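PDB 5Z48: pyrrolidone-carboxylate peptidase from Deinococcus radiodurans R1, which removes pyroglutamate (5-oxoproline) from the N-terminus of peptides, generally when the next residue is not proline, as a thiol peptidase of family C15. Local coordinates for residues L7-E12 / T57-E62; V47-A52 / G88-Q93; Q105-D110 / V145-L150. One frame throughout, in Å; residues are numbered along the deposited sequence.

Contact 1 of 3, residues L7-E12 / T57-E62; sequences LLTGFE and TRLLSE. With PCA (pyroglutamic acid), chain I.
L7 carries this contact from the strand, and L59 and L60 receive it on the helix. One methyl of L7, CD2, lies 3.9 Å from CB of L59. The same CD2 lies 4.0 Å from CD2 of L60. The other methyl, CD1, faces CD2 of L59 at 4.2 Å. L7 crosses both helix leucines at about a right angle, and a methyl of L7 lies against CB of L59 and against a methyl of L60. CG of L7 stands opposite the backbone N (chi1 173°), which sends the branch up toward the helix. L60 starts off past the strand, but its CD2 swings in to close the group.

The packing is looser two residues further along the strand. There T9 CG2 comes only to 4.3 Å from CD1 of L59. The far face of the helix is the solvent side. On it R58 NE pairs with OE1 of E62 at 2.9 Å, a salt bridge across one helical turn. R58 is not modelled beyond NE, so the full geometry of this pair is unknown. At the other end of the strand F11 enters the ligand pocket. CG of pyroglutamate lies over one face of its ring, 3.6 Å from F11 CG.

Helix segment 57-62 runs nearly antiparallel to strand segment 7-11 (168°), with their axes 10.3 Å apart at closest. Strand 5-11 lies between the parallel strands 38-45 and 67-73. L59 also touches A43 on the first of these, and L60 touches V68 on the second. Helix 49-63 is thus the connection of a beta-alpha-beta crossover that passes over strand 5-11.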
# COMPACT_ATOMS: atom_id res chain seq x y z
N LEU B 7 -4.22 -1.57 34.45
CA LEU B 7 -3.92 -2.91 33.93
C LEU B 7 -3.41 -2.79 32.50
O LEU B 7 -4.11 -2.26 31.65
CB LEU B 7 -5.16 -3.80 33.98
CG LEU B 7 -5.03 -5.18 33.32
CD1 LEU B 7 -3.99 -6.01 34.05
CD2 LEU B 7 -6.39 -5.93 33.32
N LEU B 8 -2.19 -3.27 32.24
CA LEU B 8 -1.57 -3.20 30.92
C LEU B 8 -1.33 -4.61 30.43
O LEU B 8 -0.69 -5.39 31.12
CB LEU B 8 -0.24 -2.45 31.02
CG LEU B 8 0.63 -2.44 29.75
CD1 LEU B 8 -0.11 -1.79 28.55
CD2 LEU B 8 1.93 -1.70 30.02
N THR B 9 -1.89 -4.98 29.26
CA THR B 9 -1.63 -6.34 28.75
C THR B 9 -0.95 -6.29 27.39
O THR B 9 -1.08 -5.32 26.65
CB THR B 9 -2.92 -7.17 28.65
OG1 THR B 9 -3.81 -6.63 27.66
CG2 THR B 9 -3.67 -7.17 29.97
N GLY B 10 -0.20 -7.35 27.09
CA GLY B 10 0.33 -7.60 25.76
C GLY B 10 0.06 -9.05 25.40
O GLY B 10 -0.46 -9.81 26.20
N PHE B 11 0.40 -9.40 24.16
CA PHE B 11 0.19 -10.75 23.67
C PHE B 11 1.52 -11.45 23.37
O PHE B 11 2.51 -10.81 23.02
CB PHE B 11 -0.67 -10.77 22.36
CG PHE B 11 -2.14 -10.72 22.59
CD1 PHE B 11 -2.84 -11.84 22.98
CD2 PHE B 11 -2.85 -9.52 22.40
CE1 PHE B 11 -4.21 -11.82 23.17
CE2 PHE B 11 -4.25 -9.48 22.58
CZ PHE B 11 -4.93 -10.62 22.97
N GLU B 12 1.51 -12.79 23.46
CA GLU B 12 2.64 -13.65 23.03
C GLU B 12 2.87 -13.61 21.51
O GLU B 12 2.00 -13.18 20.75
CB GLU B 12 2.39 -15.08 23.45
CG GLU B 12 2.18 -15.25 24.94
CD GLU B 12 1.85 -16.69 25.34
OE1 GLU B 12 1.79 -17.58 24.47
OE2 GLU B 12 1.59 -16.90 26.54
N THR B 57 -10.42 -12.03 32.39
CA THR B 57 -11.43 -11.97 33.45
C THR B 57 -10.79 -12.06 34.82
O THR B 57 -11.15 -11.30 35.74
CB THR B 57 -12.46 -13.08 33.27
OG1 THR B 57 -13.30 -12.76 32.15
CG2 THR B 57 -13.34 -13.20 34.47
N ARG B 58 -9.84 -12.99 35.00
CA ARG B 58 -9.18 -13.08 36.30
C ARG B 58 -8.45 -11.79 36.65
O ARG B 58 -8.51 -11.32 37.80
CB ARG B 58 -8.25 -14.30 36.32
CG ARG B 58 -7.40 -14.43 37.55
CD ARG B 58 -6.62 -15.72 37.46
NE ARG B 58 -6.31 -16.26 38.77
N LEU B 59 -7.75 -11.20 35.68
CA LEU B 59 -7.05 -9.93 35.94
C LEU B 59 -8.03 -8.81 36.31
O LEU B 59 -7.79 -8.04 37.25
CB LEU B 59 -6.22 -9.53 34.71
CG LEU B 59 -4.98 -10.36 34.43
CD1 LEU B 59 -4.57 -10.16 32.92
CD2 LEU B 59 -3.83 -9.99 35.38
N LEU B 60 -9.14 -8.69 35.56
CA LEU B 60 -10.11 -7.63 35.86
C LEU B 60 -10.71 -7.81 37.24
O LEU B 60 -10.88 -6.84 38.00
CB LEU B 60 -11.20 -7.62 34.80
CG LEU B 60 -10.73 -7.21 33.42
CD1 LEU B 60 -11.86 -7.50 32.38
CD2 LEU B 60 -10.40 -5.70 33.39
N SER B 61 -11.01 -9.06 37.61
CA SER B 61 -11.61 -9.34 38.91
C SER B 61 -10.61 -9.15 40.06
O SER B 61 -10.93 -8.57 41.10
CB SER B 61 -12.14 -10.78 38.91
OG SER B 61 -12.95 -11.01 40.03
N GLU B 62 -9.40 -9.70 39.91
CA GLU B 62 -8.45 -9.72 41.01
C GLU B 62 -7.75 -8.37 41.18
O GLU B 62 -7.42 -7.98 42.31
CB GLU B 62 -7.42 -10.81 40.78
CG GLU B 62 -8.01 -12.22 40.86
CD GLU B 62 -6.99 -13.32 40.64
OE1 GLU B 62 -7.33 -14.49 40.88
OE2 GLU B 62 -5.83 -13.01 40.27
N PCA I . -2.11 -9.23 17.25
CA PCA I . -3.18 -10.13 16.85
CB PCA I . -3.35 -11.19 17.95
CG PCA I . -2.22 -10.99 18.96
CD PCA I . -1.55 -9.73 18.48
OE PCA I . -0.61 -9.21 19.10
C PCA I . -4.46 -9.32 16.54
O PCA I . -5.60 -9.75 16.73
OXT PCA I . -4.37 -8.13 16.11

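Contact 2 of 3, residues V47-A52 / G88-Q93; sequences VEPHAA and GVMDFQ. With PCA (pyroglutamic acid), chain I.
P49 meets both M90 and F92 with its ring, and its atoms can be followed in turn. CB lies 3.6 Å from the terminal methyl CE of M90. CG comes to 3.5 Å from the same CE, tighter than usual van der Waals contact. M90 was deposited in two conformers, so this closeness is doubtful. CG also lies 4.0 Å from CZ of F92, at the edge of the aromatic ring and near its plane. CD stays with F92, 4.1 Å from CZ. The proline ring therefore divides its surface between a thioether methyl and the end of an aromatic ring. M90 bends at its last torsion (chi3 75°), which turns CE to the proline. F92 approaches P49 from the opposite direction. An alanine at P49 would keep CB but lose CG and CD, and would probably leave F92 CZ without this neighbour at its edge and the M90 methyl less confined.

P49 is the first residue of helix 49-63, and E48 caps that helix. E48 OE1 accepts from H50 N at 2.9 Å, and OE2 accepts from A51 N at 2.9 Å. Both N-H groups meet the carboxylate from above its plane, 43° and 35° out of it. Just before the cap, V47 reaches the ligand pocket, with CG2 3.8 Å from CG of pyroglutamate.

F92 is also held by edge-to-face contacts with Y102 and Y144. Next to it, D91 forms salt bridges with R103 and with R122 of the second subunit. Across the two segments themselves there is no hydrogen bond. The contact is purely apolar. The start of the helix rests by apolar packing on the end of strand 80-90 and the loop after it, while polar bonds, such as those of the cap and of D91, are made beside it and not across it.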
# COMPACT_ATOMS: atom_id res chain seq x y z
N VAL B 47 -2.39 -16.02 22.58
CA VAL B 47 -3.13 -15.70 21.35
C VAL B 47 -4.08 -16.85 21.07
O VAL B 47 -3.88 -17.65 20.14
CB VAL B 47 -2.18 -15.43 20.17
CG1 VAL B 47 -2.97 -14.91 18.98
CG2 VAL B 47 -1.22 -14.33 20.55
N GLU B 48 -5.12 -16.95 21.88
CA GLU B 48 -6.12 -18.00 21.77
C GLU B 48 -7.28 -17.48 22.60
O GLU B 48 -7.06 -17.16 23.79
CB GLU B 48 -5.58 -19.34 22.33
CG GLU B 48 -6.50 -20.55 22.05
CD GLU B 48 -7.69 -20.55 22.99
OE1 GLU B 48 -8.83 -20.43 22.51
OE2 GLU B 48 -7.46 -20.64 24.23
N PRO B 49 -8.48 -17.33 22.03
CA PRO B 49 -9.52 -16.52 22.71
C PRO B 49 -10.05 -17.10 24.00
O PRO B 49 -10.29 -16.33 24.94
CB PRO B 49 -10.65 -16.41 21.67
CG PRO B 49 -10.40 -17.60 20.73
CD PRO B 49 -8.90 -17.73 20.67
N HIS B 50 -10.23 -18.42 24.10
CA HIS B 50 -10.79 -18.97 25.33
C HIS B 50 -9.86 -18.72 26.50
O HIS B 50 -10.27 -18.21 27.55
CB HIS B 50 -11.09 -20.44 25.16
CG HIS B 50 -12.10 -20.70 24.09
ND1 HIS B 50 -13.32 -20.05 24.08
CD2 HIS B 50 -12.06 -21.46 22.98
CE1 HIS B 50 -14.01 -20.45 23.02
NE2 HIS B 50 -13.27 -21.31 22.34
N ALA B 51 -8.57 -19.01 26.31
CA ALA B 51 -7.63 -18.83 27.42
C ALA B 51 -7.37 -17.34 27.68
O ALA B 51 -7.20 -16.93 28.83
CB ALA B 51 -6.32 -19.56 27.14
N ALA B 52 -7.33 -16.53 26.61
CA ALA B 52 -7.12 -15.10 26.81
C ALA B 52 -8.29 -14.47 27.57
O ALA B 52 -8.07 -13.66 28.48
CB ALA B 52 -6.89 -14.40 25.47
N GLY B 88 -18.52 -7.77 18.32
CA GLY B 88 -18.86 -9.06 18.94
C GLY B 88 -18.84 -10.24 17.98
O GLY B 88 -19.76 -11.06 17.98
N VAL B 89 -17.81 -10.32 17.15
CA VAL B 89 -17.68 -11.40 16.17
C VAL B 89 -16.24 -11.90 16.16
O VAL B 89 -15.29 -11.11 16.25
CB VAL B 89 -18.10 -10.97 14.75
CG1 VAL B 89 -17.92 -12.11 13.75
CG2 VAL B 89 -19.57 -10.47 14.71
N MET B 90 -16.09 -13.22 16.03
CA MET B 90 -14.81 -13.89 15.80
C MET B 90 -14.76 -14.38 14.36
O MET B 90 -15.56 -15.25 13.96
CB MET B 90 -14.63 -15.07 16.76
CG MET B 90 -14.79 -14.64 18.20
SD MET B 90 -15.14 -15.94 19.37
CE MET B 90 -13.57 -16.79 19.56
N ASP B 91 -13.79 -13.87 13.59
CA ASP B 91 -13.61 -14.32 12.21
C ASP B 91 -12.13 -14.26 11.91
O ASP B 91 -11.56 -13.17 11.77
CB ASP B 91 -14.42 -13.49 11.22
CG ASP B 91 -14.45 -14.13 9.86
OD1 ASP B 91 -15.25 -15.04 9.63
OD2 ASP B 91 -13.66 -13.71 8.98
N PHE B 92 -11.49 -15.44 11.87
CA PHE B 92 -10.03 -15.52 11.88
C PHE B 92 -9.53 -15.75 10.47
O PHE B 92 -9.87 -16.76 9.86
CB PHE B 92 -9.55 -16.65 12.79
CG PHE B 92 -9.72 -16.40 14.28
CD1 PHE B 92 -10.47 -15.33 14.79
CD2 PHE B 92 -9.09 -17.27 15.18
CE1 PHE B 92 -10.61 -15.14 16.18
CE2 PHE B 92 -9.21 -17.10 16.55
CZ PHE B 92 -9.95 -16.03 17.07
N GLN B 93 -8.67 -14.85 10.00
CA GLN B 93 -8.03 -15.03 8.70
C GLN B 93 -6.85 -15.99 8.76
O GLN B 93 -6.50 -16.58 7.74
CB GLN B 93 -7.55 -13.69 8.17
CG GLN B 93 -8.70 -12.68 8.08
CD GLN B 93 -9.64 -12.99 6.94
OE1 GLN B 93 -9.22 -13.37 5.84
NE2 GLN B 93 -10.93 -12.86 7.20
N PCA I . -2.11 -9.23 17.25
CA PCA I . -3.18 -10.13 16.85
CB PCA I . -3.35 -11.19 17.95
CG PCA I . -2.22 -10.99 18.96
CD PCA I . -1.55 -9.73 18.48
OE PCA I . -0.61 -9.21 19.10
C PCA I . -4.46 -9.32 16.54
O PCA I . -5.60 -9.75 16.73
OXT PCA I . -4.37 -8.13 16.11

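Contact 3 of 3, residues Q105-D110 / V145-L150; sequences QPIEPD and VCNFVL. With PCA (pyroglutamic acid), chain I.
The ring of F148 is met obliquely by I107. The approach is along CD2 and CE2. I107 CD1 lies 3.8 Å from CD2 of F148, and I107 CG2 lies 3.9 Å from CE2. I107 CG1 follows at 4.0 Å from CD2. M90 touches both I107 and F148, P49 packs on F148 as well, and the backbone of I107 is hydrogen-bonded to G88. The second flat group, the amide of N147, touches only lightly here. Its ND2 is 4.4 Å from I107 CD1, and this ND2 is hydrogen-bonded to the backbone O of V87. The third is the carboxylate of pyroglutamate, at the N-terminal end of the helix. Its O accepts from C146 N at 3.0 Å, with an N-H...O angle of 162°.

I107 is the residue of 105-110 that does the touching. Its chain is extended at the second torsion (chi2 177°), which sends CD1 deepest, to 4.1 Å from CA of F148. The ring of F148 leaves the helix with CG opposite the backbone N (chi1 171°). No hydrogen bond joins the segments, so the contact is hydrophobic packing.

On another side of the helix, C146 touches F169 and H171 of strand 167-172. The N-H groups at the start of the helix would probably help to stabilise the bound carboxylate. This is consistent with a role of C146 N in an oxyanion hole. C146, H171 and E83 are probably the Cys-His-Glu triad of the C15 peptidases, with the nucleophile near the N-terminus of a helix.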
# COMPACT_ATOMS: atom_id res chain seq x y z
N GLN B 105 -18.46 -15.85 13.90
CA GLN B 105 -18.97 -16.44 15.14
C GLN B 105 -19.28 -15.36 16.17
O GLN B 105 -18.36 -14.62 16.57
CB GLN B 105 -17.94 -17.43 15.69
CG GLN B 105 -18.37 -18.13 16.97
CD GLN B 105 -19.51 -19.12 16.77
OE1 GLN B 105 -19.65 -19.74 15.71
NE2 GLN B 105 -20.36 -19.23 17.78
N PRO B 106 -20.52 -15.23 16.64
CA PRO B 106 -20.81 -14.25 17.70
C PRO B 106 -20.05 -14.59 18.98
O PRO B 106 -19.94 -15.76 19.37
CB PRO B 106 -22.32 -14.36 17.90
CG PRO B 106 -22.84 -14.91 16.53
CD PRO B 106 -21.74 -15.89 16.13
N ILE B 107 -19.53 -13.56 19.64
CA ILE B 107 -18.75 -13.81 20.85
C ILE B 107 -19.66 -14.22 22.01
O ILE B 107 -19.34 -15.14 22.76
CB ILE B 107 -17.90 -12.57 21.20
CG1 ILE B 107 -16.78 -12.40 20.17
CG2 ILE B 107 -17.36 -12.69 22.63
CD1 ILE B 107 -15.88 -11.13 20.37
N GLU B 108 -20.81 -13.57 22.14
CA GLU B 108 -21.68 -13.78 23.30
C GLU B 108 -23.13 -13.76 22.86
O GLU B 108 -23.58 -12.79 22.24
CB GLU B 108 -21.43 -12.66 24.32
CG GLU B 108 -22.11 -12.83 25.64
CD GLU B 108 -21.21 -13.53 26.62
OE1 GLU B 108 -21.73 -14.42 27.30
OE2 GLU B 108 -19.99 -13.20 26.70
N PRO B 109 -23.90 -14.81 23.16
CA PRO B 109 -25.34 -14.76 22.86
C PRO B 109 -25.99 -13.64 23.66
O PRO B 109 -25.63 -13.38 24.81
CB PRO B 109 -25.84 -16.15 23.31
CG PRO B 109 -24.80 -16.64 24.32
CD PRO B 109 -23.49 -16.04 23.85
N ASP B 110 -26.89 -12.92 23.00
CA ASP B 110 -27.75 -11.94 23.68
C ASP B 110 -26.96 -10.78 24.28
O ASP B 110 -27.23 -10.35 25.39
CB ASP B 110 -28.62 -12.59 24.76
CG ASP B 110 -29.42 -13.74 24.23
OD1 ASP B 110 -29.98 -13.59 23.12
OD2 ASP B 110 -29.50 -14.79 24.90
N VAL B 145 -7.82 -12.12 17.77
CA VAL B 145 -7.84 -12.23 19.24
C VAL B 145 -7.76 -10.85 19.91
O VAL B 145 -8.32 -10.68 21.00
CB VAL B 145 -6.73 -13.20 19.73
CG1 VAL B 145 -6.91 -13.54 21.24
CG2 VAL B 145 -6.75 -14.53 18.97
N CYS B 146 -7.10 -9.85 19.29
CA CYS B 146 -7.07 -8.51 19.89
C CYS B 146 -8.47 -7.91 19.96
O CYS B 146 -8.89 -7.39 20.99
CB CYS B 146 -6.17 -7.57 19.07
SG CYS B 146 -4.39 -8.06 19.20
N ASN B 147 -9.22 -7.97 18.86
CA ASN B 147 -10.60 -7.53 18.94
C ASN B 147 -11.39 -8.29 19.99
O ASN B 147 -12.18 -7.71 20.74
CB ASN B 147 -11.26 -7.73 17.59
CG ASN B 147 -12.75 -7.39 17.63
OD1 ASN B 147 -13.10 -6.19 17.59
ND2 ASN B 147 -13.60 -8.40 17.72
N PHE B 148 -11.19 -9.62 20.05
CA PHE B 148 -11.91 -10.44 21.03
C PHE B 148 -11.69 -9.92 22.44
O PHE B 148 -12.66 -9.79 23.20
CB PHE B 148 -11.48 -11.90 20.90
CG PHE B 148 -12.01 -12.77 22.01
CD1 PHE B 148 -11.28 -12.92 23.20
CD2 PHE B 148 -13.24 -13.38 21.87
CE1 PHE B 148 -11.79 -13.70 24.24
CE2 PHE B 148 -13.75 -14.17 22.91
CZ PHE B 148 -13.02 -14.30 24.09
N VAL B 149 -10.43 -9.60 22.83
CA VAL B 149 -10.22 -9.22 24.23
C VAL B 149 -10.74 -7.81 24.49
O VAL B 149 -11.17 -7.51 25.62
CB VAL B 149 -8.75 -9.39 24.69
CG1 VAL B 149 -8.31 -10.86 24.70
CG2 VAL B 149 -7.75 -8.52 23.89
N LEU B 150 -10.78 -6.96 23.46
CA LEU B 150 -11.33 -5.62 23.61
C LEU B 150 -12.82 -5.71 23.91
O LEU B 150 -13.30 -5.15 24.90
CB LEU B 150 -11.08 -4.80 22.34
CG LEU B 150 -11.68 -3.40 22.34
CD1 LEU B 150 -11.18 -2.56 23.54
CD2 LEU B 150 -11.42 -2.69 21.02
N PCA I . -2.11 -9.23 17.25
CA PCA I . -3.18 -10.13 16.85
CB PCA I . -3.35 -11.19 17.95
CG PCA I . -2.22 -10.99 18.96
CD PCA I . -1.55 -9.73 18.48
OE PCA I . -0.61 -9.21 19.10
C PCA I . -4.46 -9.32 16.54
O PCA I . -5.60 -9.75 16.73
OXT PCA I . -4.37 -8.13 16.11

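How the contacts relate
Contacts 2 and 3 lie close together, with centres about 7 Å apart. Contact 1 is about 16 Å from the centre of each. Contacts 1 and 2 share helix 49-63, and their segments alternate along the chain. Contact 3 opens after both have closed. All three reach one mixed sheet, in which strands 80-90 and 105-106 are neighbours. M90 N to Q105 O and G88 O to I107 N are probable backbone hydrogen bonds between contacts 2 and 3. F11 packs on V47 of contact 2 and on V145, C146 and V149 of contact 3. Each contact has a segment that also reaches pyroglutamate, through F11, V47 and C146, so the three converge on the substrate pocket.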